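Type IV pilus assembly protein PilF (Pseudomonas aeruginosa, PDB 2HO1) is an outer-membrane lipoprotein built of tetratricopeptide repeats that binds PilQ and is essential for its outer-membrane localization and its assembly into the type IV pilus secretin. Local coordinates at residues 206-209 with 210-213; 196-199 with 200-203; 99-102 with 103-106. All blocks are in the same frame, centred on the assembly; numbering follows the deposited sequence.

Interaction 1: residues 206-209 with 210-213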
ATOM      1  N   GLY A 206      17.532 -15.252  20.288  1.00 67.21           N
ATOM      2  CA  GLY A 206      18.677 -15.109  19.409  1.00 62.90           C
ATOM      3  C   GLY A 206      19.608 -13.950  19.649  1.00 60.70           C
ATOM      4  O   GLY A 206      19.310 -13.045  20.420  1.00 62.62           O
ATOM      5  N   GLN A 207      20.747 -14.018  18.973  1.00 56.26           N
ATOM      6  CA  GLN A 207      21.816 -13.026  18.972  1.00 53.85           C
ATOM      7  C   GLN A 207      22.711 -13.527  17.854  1.00 52.82           C
ATOM      8  O   GLN A 207      22.879 -14.731  17.689  1.00 52.75           O
ATOM      9  CB  GLN A 207      22.624 -13.010  20.282  1.00 52.64           C
ATOM     10  CG  GLN A 207      22.076 -12.091  21.393  1.00 51.09           C
ATOM     11  CD  GLN A 207      22.331 -10.597  21.147  1.00 49.19           C
ATOM     12  OE1 GLN A 207      22.787 -10.185  20.086  1.00 49.58           O
ATOM     13  NE2 GLN A 207      22.034  -9.792  22.140  1.00 49.19           N
ATOM     14  N   ASN A 208      23.247 -12.617  17.057  1.00 51.28           N
ATOM     15  CA  ASN A 208      24.155 -12.999  15.984  1.00 48.46           C
ATOM     16  C   ASN A 208      25.262 -11.960  16.021  1.00 46.31           C
ATOM     17  O   ASN A 208      25.231 -11.077  16.871  1.00 47.27           O
ATOM     18  CB  ASN A 208      23.432 -13.055  14.608  1.00 48.98           C
ATOM     19  CG  ASN A 208      22.701 -11.754  14.241  1.00 49.28           C
ATOM     20  OD1 ASN A 208      23.042 -10.669  14.704  1.00 48.66           O
ATOM     21  ND2 ASN A 208      21.704 -11.870  13.374  1.00 48.75           N
ATOM     22  N   ALA A 209      26.238 -12.061  15.132  1.00 43.92           N
ATOM     23  CA  ALA A 209      27.344 -11.123  15.131  1.00 43.33           C
ATOM     24  C   ALA A 209      26.813  -9.691  15.093  1.00 44.90           C
ATOM     25  O   ALA A 209      27.194  -8.843  15.908  1.00 44.05           O
ATOM     26  CB  ALA A 209      28.243 -11.388  13.945  1.00 40.26           C
ATOM     27  N   ARG A 210      25.925  -9.434  14.138  1.00 46.30           N
ATOM     28  CA  ARG A 210      25.315  -8.127  13.975  1.00 45.20           C
ATOM     29  C   ARG A 210      24.682  -7.584  15.253  1.00 44.08           C
ATOM     30  O   ARG A 210      24.995  -6.480  15.675  1.00 45.49           O
ATOM     31  CB  ARG A 210      24.252  -8.176  12.877  1.00 45.57           C
ATOM     32  CG  ARG A 210      23.525  -6.839  12.675  1.00 45.30           C
ATOM     33  CD  ARG A 210      22.230  -7.011  11.903  1.00 44.95           C
ATOM     34  NE  ARG A 210      21.524  -5.739  11.777  1.00 45.26           N
ATOM     35  CZ  ARG A 210      20.275  -5.620  11.348  1.00 41.85           C
ATOM     36  NH1 ARG A 210      19.597  -6.698  11.011  1.00 40.12           N
ATOM     37  NH2 ARG A 210      19.711  -4.423  11.264  1.00 39.23           N
ATOM     38  N   SER A 211      23.789  -8.350  15.867  1.00 44.70           N
ATOM     39  CA  SER A 211      23.117  -7.884  17.064  1.00 45.82           C
ATOM     40  C   SER A 211      24.015  -7.731  18.287  1.00 48.82           C
ATOM     41  O   SER A 211      23.775  -6.841  19.115  1.00 50.10           O
ATOM     42  CB  SER A 211      21.903  -8.755  17.393  1.00 43.74           C
ATOM     43  OG  SER A 211      22.258 -10.072  17.714  1.00 43.14           O
ATOM     44  N   LEU A 212      25.047  -8.569  18.402  1.00 47.57           N
ATOM     45  CA  LEU A 212      25.968  -8.468  19.533  1.00 47.12           C
ATOM     46  C   LEU A 212      26.705  -7.142  19.428  1.00 46.26           C
ATOM     47  O   LEU A 212      26.863  -6.437  20.425  1.00 46.40           O
ATOM     48  CB  LEU A 212      26.980  -9.643  19.554  1.00 44.57           C
ATOM     49  CG  LEU A 212      26.366 -10.984  19.975  1.00 43.16           C
ATOM     50  CD1 LEU A 212      27.312 -12.137  19.662  1.00 43.43           C
ATOM     51  CD2 LEU A 212      26.012 -10.941  21.469  1.00 42.00           C
ATOM     52  N   LEU A 213      27.128  -6.782  18.224  1.00 46.30           N
ATOM     53  CA  LEU A 213      27.849  -5.532  18.042  1.00 46.53           C
ATOM     54  C   LEU A 213      26.950  -4.322  18.322  1.00 48.50           C
ATOM     55  O   LEU A 213      27.400  -3.322  18.905  1.00 49.19           O
ATOM     56  CB  LEU A 213      28.411  -5.438  16.636  1.00 45.42           C
ATOM     57  CG  LEU A 213      29.255  -4.186  16.387  1.00 46.29           C
ATOM     58  CD1 LEU A 213      30.525  -4.229  17.239  1.00 45.76           C
ATOM     59  CD2 LEU A 213      29.606  -4.100  14.925  1.00 44.61           C
TER
HETATM   60  O   HOH W   1      20.318  -9.625  11.421  1.00 41.86           O
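The amide end of Q207 lies against the methyl CD2 of L212, with Q207 CD 3.7 Å from L212 CD2. The two side chains run obliquely to each other. The bend at chi2 (-75°) of Q207 brings its OE1 round to the start of the helix. There S211 OG donates to Q207 OE1. The modelled separation is very short, so its exact length is doubtful. The other end of this amide, Q207 NE2, is hydrogen-bonded to Y198 OH of the preceding helix.

N208 is the N-cap. Its OD1 accepts from S211 N at 2.7 Å, nearly head-on to the side-chain carbonyl and with an N-H...O angle of 171°. In return N208 N donates to S211 OG at 2.8 Å. With chi1 at 65°, S211 OG is turned back to meet that N-H. The first helical turn closes through L212 N to N208 O (2.9 Å) and L213 N to A209 O (3.1 Å). A water joins N208 ND2 to R210 NH1. The guanidinium of R210 meets this water in plane at its edge and forms salt bridges to E180 and D183. The reciprocal N208–S211 pair is a capping box, here starting helix 209-221 in the sixth tetratricopeptide repeat.

Interaction 2: residues 196-199 with 200-203; sequences QYYD and LFAQ
Y198 and F201 form the aromatic contact of this helical turn. The edge of F201 is directed toward the face of Y198, a T-shaped pair with centroids 5.5 Å apart and planes at 65°. F201 CD2 does the touching. It sits over one face of the tyrosine ring toward the rim, 4.2 Å from Y198 CE2. The two side chains point the same way. In Y198, CG stands opposite the backbone N (chi1 -171°), which puts the ring where its face meets the edge of F201.

A smaller apolar contact is that of A202 CB with Y198 CE1, at 4.3 Å. These groups lie on helix 191-202, in the fifth tetratricopeptide repeat of a superhelix of paired helices. F201 packs on A178 and L179 of helix 175-187 and on S211 of helix 209-221. Y198 reaches L214 and L218 of that same later helix.

The polar contacts across the turn are backbone ones. L200 N, F201 N and A202 N donate to the carbonyls of Q196, Y197 and Y198. The shortest is A202 N to Y198 O, 2.7 Å. The last, Q203 N to D199 O at 3.0 Å, comes where Q203 leaves helical geometry. Y198 OH hydrogen-bonds to S211 O.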
ATOM      1  N   GLN A 196      15.544   0.638  23.919  1.00 50.64           N
ATOM      2  CA  GLN A 196      14.285   0.026  24.275  1.00 50.71           C
ATOM      3  C   GLN A 196      13.939  -1.100  23.340  1.00 49.98           C
ATOM      4  O   GLN A 196      13.602  -2.193  23.793  1.00 50.69           O
ATOM      5  CB  GLN A 196      13.177   1.060  24.256  1.00 53.52           C
ATOM      6  CG  GLN A 196      13.247   2.020  25.424  1.00 56.75           C
ATOM      7  CD  GLN A 196      12.089   2.969  25.427  1.00 59.32           C
ATOM      8  OE1 GLN A 196      12.077   3.955  24.673  1.00 60.70           O
ATOM      9  NE2 GLN A 196      11.082   2.674  26.257  1.00 59.46           N
ATOM     10  N   TYR A 197      14.017  -0.839  22.033  1.00 47.16           N
ATOM     11  CA  TYR A 197      13.697  -1.864  21.056  1.00 46.41           C
ATOM     12  C   TYR A 197      14.724  -2.993  21.121  1.00 45.17           C
ATOM     13  O   TYR A 197      14.391  -4.159  20.927  1.00 43.46           O
ATOM     14  CB  TYR A 197      13.626  -1.255  19.646  1.00 45.39           C
ATOM     15  CG  TYR A 197      12.288  -0.617  19.339  1.00 44.31           C
ATOM     16  CD1 TYR A 197      11.167  -1.397  19.066  1.00 43.31           C
ATOM     17  CD2 TYR A 197      12.137   0.771  19.348  1.00 44.92           C
ATOM     18  CE1 TYR A 197       9.927  -0.810  18.809  1.00 44.40           C
ATOM     19  CE2 TYR A 197      10.911   1.371  19.088  1.00 42.86           C
ATOM     20  CZ  TYR A 197       9.808   0.582  18.816  1.00 43.81           C
ATOM     21  OH  TYR A 197       8.597   1.184  18.496  1.00 45.69           O
ATOM     22  N   TYR A 198      15.970  -2.649  21.414  1.00 46.27           N
ATOM     23  CA  TYR A 198      16.989  -3.677  21.514  1.00 48.76           C
ATOM     24  C   TYR A 198      16.642  -4.631  22.659  1.00 50.57           C
ATOM     25  O   TYR A 198      16.614  -5.855  22.487  1.00 50.81           O
ATOM     26  CB  TYR A 198      18.357  -3.079  21.787  1.00 48.02           C
ATOM     27  CG  TYR A 198      19.436  -4.117  21.676  1.00 50.15           C
ATOM     28  CD1 TYR A 198      19.818  -4.879  22.789  1.00 51.94           C
ATOM     29  CD2 TYR A 198      20.067  -4.362  20.453  1.00 48.99           C
ATOM     30  CE1 TYR A 198      20.807  -5.855  22.686  1.00 51.97           C
ATOM     31  CE2 TYR A 198      21.047  -5.331  20.332  1.00 50.58           C
ATOM     32  CZ  TYR A 198      21.419  -6.079  21.449  1.00 53.00           C
ATOM     33  OH  TYR A 198      22.391  -7.051  21.317  1.00 52.54           O
ATOM     34  N   ASP A 199      16.370  -4.073  23.832  1.00 52.18           N
ATOM     35  CA  ASP A 199      16.024  -4.924  24.960  1.00 53.63           C
ATOM     36  C   ASP A 199      14.850  -5.829  24.588  1.00 54.00           C
ATOM     37  O   ASP A 199      14.849  -7.009  24.931  1.00 54.71           O
ATOM     38  CB  ASP A 199      15.706  -4.080  26.203  1.00 54.93           C
ATOM     39  CG  ASP A 199      16.903  -3.275  26.676  1.00 56.96           C
ATOM     40  OD1 ASP A 199      18.041  -3.766  26.534  1.00 57.83           O
ATOM     41  OD2 ASP A 199      16.718  -2.152  27.194  1.00 59.66           O
ATOM     42  N   LEU A 200      13.863  -5.296  23.869  1.00 54.67           N
ATOM     43  CA  LEU A 200      12.715  -6.113  23.473  1.00 54.80           C
ATOM     44  C   LEU A 200      13.194  -7.236  22.563  1.00 55.11           C
ATOM     45  O   LEU A 200      12.697  -8.366  22.626  1.00 56.67           O
ATOM     46  CB  LEU A 200      11.659  -5.268  22.751  1.00 56.03           C
ATOM     47  CG  LEU A 200      10.379  -5.986  22.289  1.00 57.19           C
ATOM     48  CD1 LEU A 200       9.600  -6.535  23.484  1.00 55.78           C
ATOM     49  CD2 LEU A 200       9.515  -5.009  21.499  1.00 58.81           C
ATOM     50  N   PHE A 201      14.170  -6.937  21.714  1.00 54.10           N
ATOM     51  CA  PHE A 201      14.706  -7.967  20.831  1.00 53.49           C
ATOM     52  C   PHE A 201      15.476  -9.020  21.639  1.00 54.48           C
ATOM     53  O   PHE A 201      15.335 -10.213  21.401  1.00 53.98           O
ATOM     54  CB  PHE A 201      15.646  -7.350  19.786  1.00 51.25           C
ATOM     55  CG  PHE A 201      16.731  -8.276  19.340  1.00 48.37           C
ATOM     56  CD1 PHE A 201      16.468  -9.289  18.442  1.00 46.68           C
ATOM     57  CD2 PHE A 201      18.016  -8.177  19.890  1.00 47.48           C
ATOM     58  CE1 PHE A 201      17.468 -10.203  18.091  1.00 47.98           C
ATOM     59  CE2 PHE A 201      19.009  -9.075  19.552  1.00 45.59           C
ATOM     60  CZ  PHE A 201      18.740 -10.092  18.654  1.00 46.79           C
ATOM     61  N   ALA A 202      16.300  -8.568  22.583  1.00 55.69           N
ATOM     62  CA  ALA A 202      17.100  -9.480  23.388  1.00 58.09           C
ATOM     63  C   ALA A 202      16.246 -10.482  24.170  1.00 60.39           C
ATOM     64  O   ALA A 202      16.598 -11.662  24.293  1.00 60.33           O
ATOM     65  CB  ALA A 202      17.994  -8.693  24.323  1.00 56.50           C
ATOM     66  N   GLN A 203      15.119 -10.023  24.696  1.00 63.52           N
ATOM     67  CA  GLN A 203      14.232 -10.915  25.435  1.00 66.57           C
ATOM     68  C   GLN A 203      13.438 -11.781  24.449  1.00 67.64           C
ATOM     69  O   GLN A 203      12.248 -12.054  24.644  1.00 68.33           O
ATOM     70  CB  GLN A 203      13.269 -10.104  26.311  1.00 68.30           C
ATOM     71  CG  GLN A 203      12.270  -9.244  25.534  1.00 70.61           C
ATOM     72  CD  GLN A 203      11.178  -8.660  26.429  1.00 71.37           C
ATOM     73  OE1 GLN A 203      10.449  -9.400  27.087  1.00 72.13           O
ATOM     74  NE2 GLN A 203      11.065  -7.329  26.455  1.00 71.60           N
TER

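Interaction 3: residues 99-102 with 103-106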
ATOM      1  N   ALA A  99      -3.343 -15.844 -10.424  1.00 44.84           N
ATOM      2  CA  ALA A  99      -4.200 -15.644 -11.582  1.00 49.60           C
ATOM      3  C   ALA A  99      -5.594 -15.924 -11.077  1.00 53.70           C
ATOM      4  O   ALA A  99      -6.543 -15.194 -11.368  1.00 54.68           O
ATOM      5  CB  ALA A  99      -3.829 -16.615 -12.706  1.00 48.91           C
ATOM      6  N   SER A 100      -5.695 -16.984 -10.283  1.00 57.78           N
ATOM      7  CA  SER A 100      -6.961 -17.392  -9.695  1.00 61.09           C
ATOM      8  C   SER A 100      -7.562 -16.214  -8.918  1.00 62.27           C
ATOM      9  O   SER A 100      -8.603 -15.665  -9.300  1.00 63.13           O
ATOM     10  CB  SER A 100      -6.720 -18.592  -8.782  1.00 61.87           C
ATOM     11  OG  SER A 100      -6.089 -19.632  -9.518  1.00 66.21           O
ATOM     12  N   ASP A 101      -6.908 -15.838  -7.823  1.00 62.09           N
ATOM     13  CA  ASP A 101      -7.345 -14.702  -7.019  1.00 61.43           C
ATOM     14  C   ASP A 101      -6.157 -13.764  -6.832  1.00 58.59           C
ATOM     15  O   ASP A 101      -5.319 -13.981  -5.979  1.00 55.86           O
ATOM     16  CB  ASP A 101      -7.891 -15.160  -5.652  1.00 64.23           C
ATOM     17  CG  ASP A 101      -6.959 -16.133  -4.933  1.00 67.35           C
ATOM     18  OD1 ASP A 101      -5.827 -16.372  -5.440  1.00 65.88           O
ATOM     19  OD2 ASP A 101      -7.367 -16.649  -3.858  1.00 66.45           O
ATOM     20  N   SER A 102      -6.092 -12.732  -7.664  1.00 58.42           N
ATOM     21  CA  SER A 102      -5.012 -11.742  -7.622  1.00 58.37           C
ATOM     22  C   SER A 102      -4.879 -10.962  -6.305  1.00 56.80           C
ATOM     23  O   SER A 102      -3.874 -10.265  -6.107  1.00 55.64           O
ATOM     24  CB  SER A 102      -5.199 -10.726  -8.748  1.00 58.90           C
ATOM     25  OG  SER A 102      -6.414 -10.018  -8.554  1.00 60.05           O
ATOM     26  N   ARG A 103      -5.880 -11.064  -5.422  1.00 54.35           N
ATOM     27  CA  ARG A 103      -5.844 -10.320  -4.153  1.00 52.70           C
ATOM     28  C   ARG A 103      -5.687 -11.122  -2.855  1.00 49.35           C
ATOM     29  O   ARG A 103      -5.886 -10.581  -1.766  1.00 48.17           O
ATOM     30  CB  ARG A 103      -7.054  -9.377  -4.063  1.00 54.47           C
ATOM     31  CG  ARG A 103      -7.000  -8.304  -5.172  1.00 59.08           C
ATOM     32  CD  ARG A 103      -7.999  -7.145  -5.004  1.00 62.89           C
ATOM     33  NE  ARG A 103      -9.396  -7.569  -5.089  1.00 66.10           N
ATOM     34  CZ  ARG A 103     -10.190  -7.748  -4.036  1.00 67.84           C
ATOM     35  NH1 ARG A 103      -9.725  -7.534  -2.809  1.00 68.28           N
ATOM     36  NH2 ARG A 103     -11.452  -8.133  -4.212  1.00 68.02           N
ATOM     37  N   ASN A 104      -5.288 -12.389  -3.003  1.00 42.00           N
ATOM     38  CA  ASN A 104      -5.029 -13.314  -1.908  1.00 38.20           C
ATOM     39  C   ASN A 104      -3.799 -12.833  -1.129  1.00 35.76           C
ATOM     40  O   ASN A 104      -2.660 -13.023  -1.568  1.00 34.11           O
ATOM     41  CB  ASN A 104      -4.740 -14.709  -2.491  1.00 36.73           C
ATOM     42  CG  ASN A 104      -4.479 -15.740  -1.431  1.00 34.14           C
ATOM     43  OD1 ASN A 104      -3.786 -15.497  -0.463  1.00 39.56           O
ATOM     44  ND2 ASN A 104      -5.023 -16.916  -1.623  1.00 42.59           N
ATOM     45  N   ALA A 105      -4.023 -12.252   0.040  1.00 33.47           N
ATOM     46  CA  ALA A 105      -2.939 -11.686   0.852  1.00 32.11           C
ATOM     47  C   ALA A 105      -1.827 -12.632   1.288  1.00 30.88           C
ATOM     48  O   ALA A 105      -0.666 -12.230   1.362  1.00 30.38           O
ATOM     49  CB  ALA A 105      -3.527 -10.970   2.098  1.00 29.48           C
ATOM     50  N   ARG A 106      -2.180 -13.869   1.625  1.00 30.51           N
ATOM     51  CA  ARG A 106      -1.183 -14.823   2.049  1.00 29.81           C
ATOM     52  C   ARG A 106      -0.195 -15.102   0.898  1.00 30.09           C
ATOM     53  O   ARG A 106       1.020 -15.074   1.089  1.00 28.69           O
ATOM     54  CB  ARG A 106      -1.867 -16.131   2.488  1.00 31.33           C
ATOM     55  CG  ARG A 106      -0.904 -17.166   3.062  1.00 32.54           C
ATOM     56  CD  ARG A 106      -1.642 -18.483   3.413  1.00 33.60           C
ATOM     57  NE  ARG A 106      -2.048 -19.166   2.194  1.00 35.82           N
ATOM     58  CZ  ARG A 106      -1.217 -19.906   1.458  1.00 41.03           C
ATOM     59  NH1 ARG A 106       0.052 -20.082   1.853  1.00 41.01           N
ATOM     60  NH2 ARG A 106      -1.651 -20.490   0.345  1.00 39.62           N
TER
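D101 and N104 meet through their side chains across a tight turn. N104 ND2 donates to D101 OD2 at 3.2 Å, with an N-H...O angle of 154°. The amide and carboxylate planes are 80° apart. The donor comes from above the carboxylate plane, 35° out of it, and the oxygen in turn is slightly tilted from the amide plane. N104 CB lies over the same face of the carboxylate, 3.5 Å from D101 OD2 and 3.6 Å from D101 OD1.

The backbone brings the two residues together. D101 to N104 is a type I beta turn, closed by a weak bond from N104 N to D101 O at 3.4 Å. D101 is the first residue to leave helical geometry after helix 87-100, and its first torsion brings the carboxylate close to N104. N104 is the N-cap of helix 105-117. Its OD1 accepts from V107 N, so the two ends of one amide serve the helix and the turn.

Further out, S100 OG is hydrogen-bonded to S69 O, and D101 packs on A71 of helix 71-83. The far end of R103, at the third position of the turn, leads off from it. Its NH1 forms a salt bridge with E162 of the second subunit, and its side chain packs on Q159 of that subunit.

The turn joins the second and third tetratricopeptide repeats at the surface. Using both ends of the N104 amide limits its rotation. The side-chain N-H of N104 would probably stabilise the negative charge of the D101 carboxylate.

In the fold
Interactions 1 and 2 hold neighbouring elements and touch each other. They meet through the Y198 hydroxyl and the F201 ring, which join helices 191-202 and 209-221. Both contacts are partly buried. Interaction 2 is mainly aromatic, whereas interaction 1 is mainly polar capping. Interaction 3 is a surface contact on the opposite side of the chain's centre, with nearest atoms about 23 Å from each of the others. Interactions 1 and 3 both cap a helix with an asparagine, but only interaction 3 also reaches the second subunit.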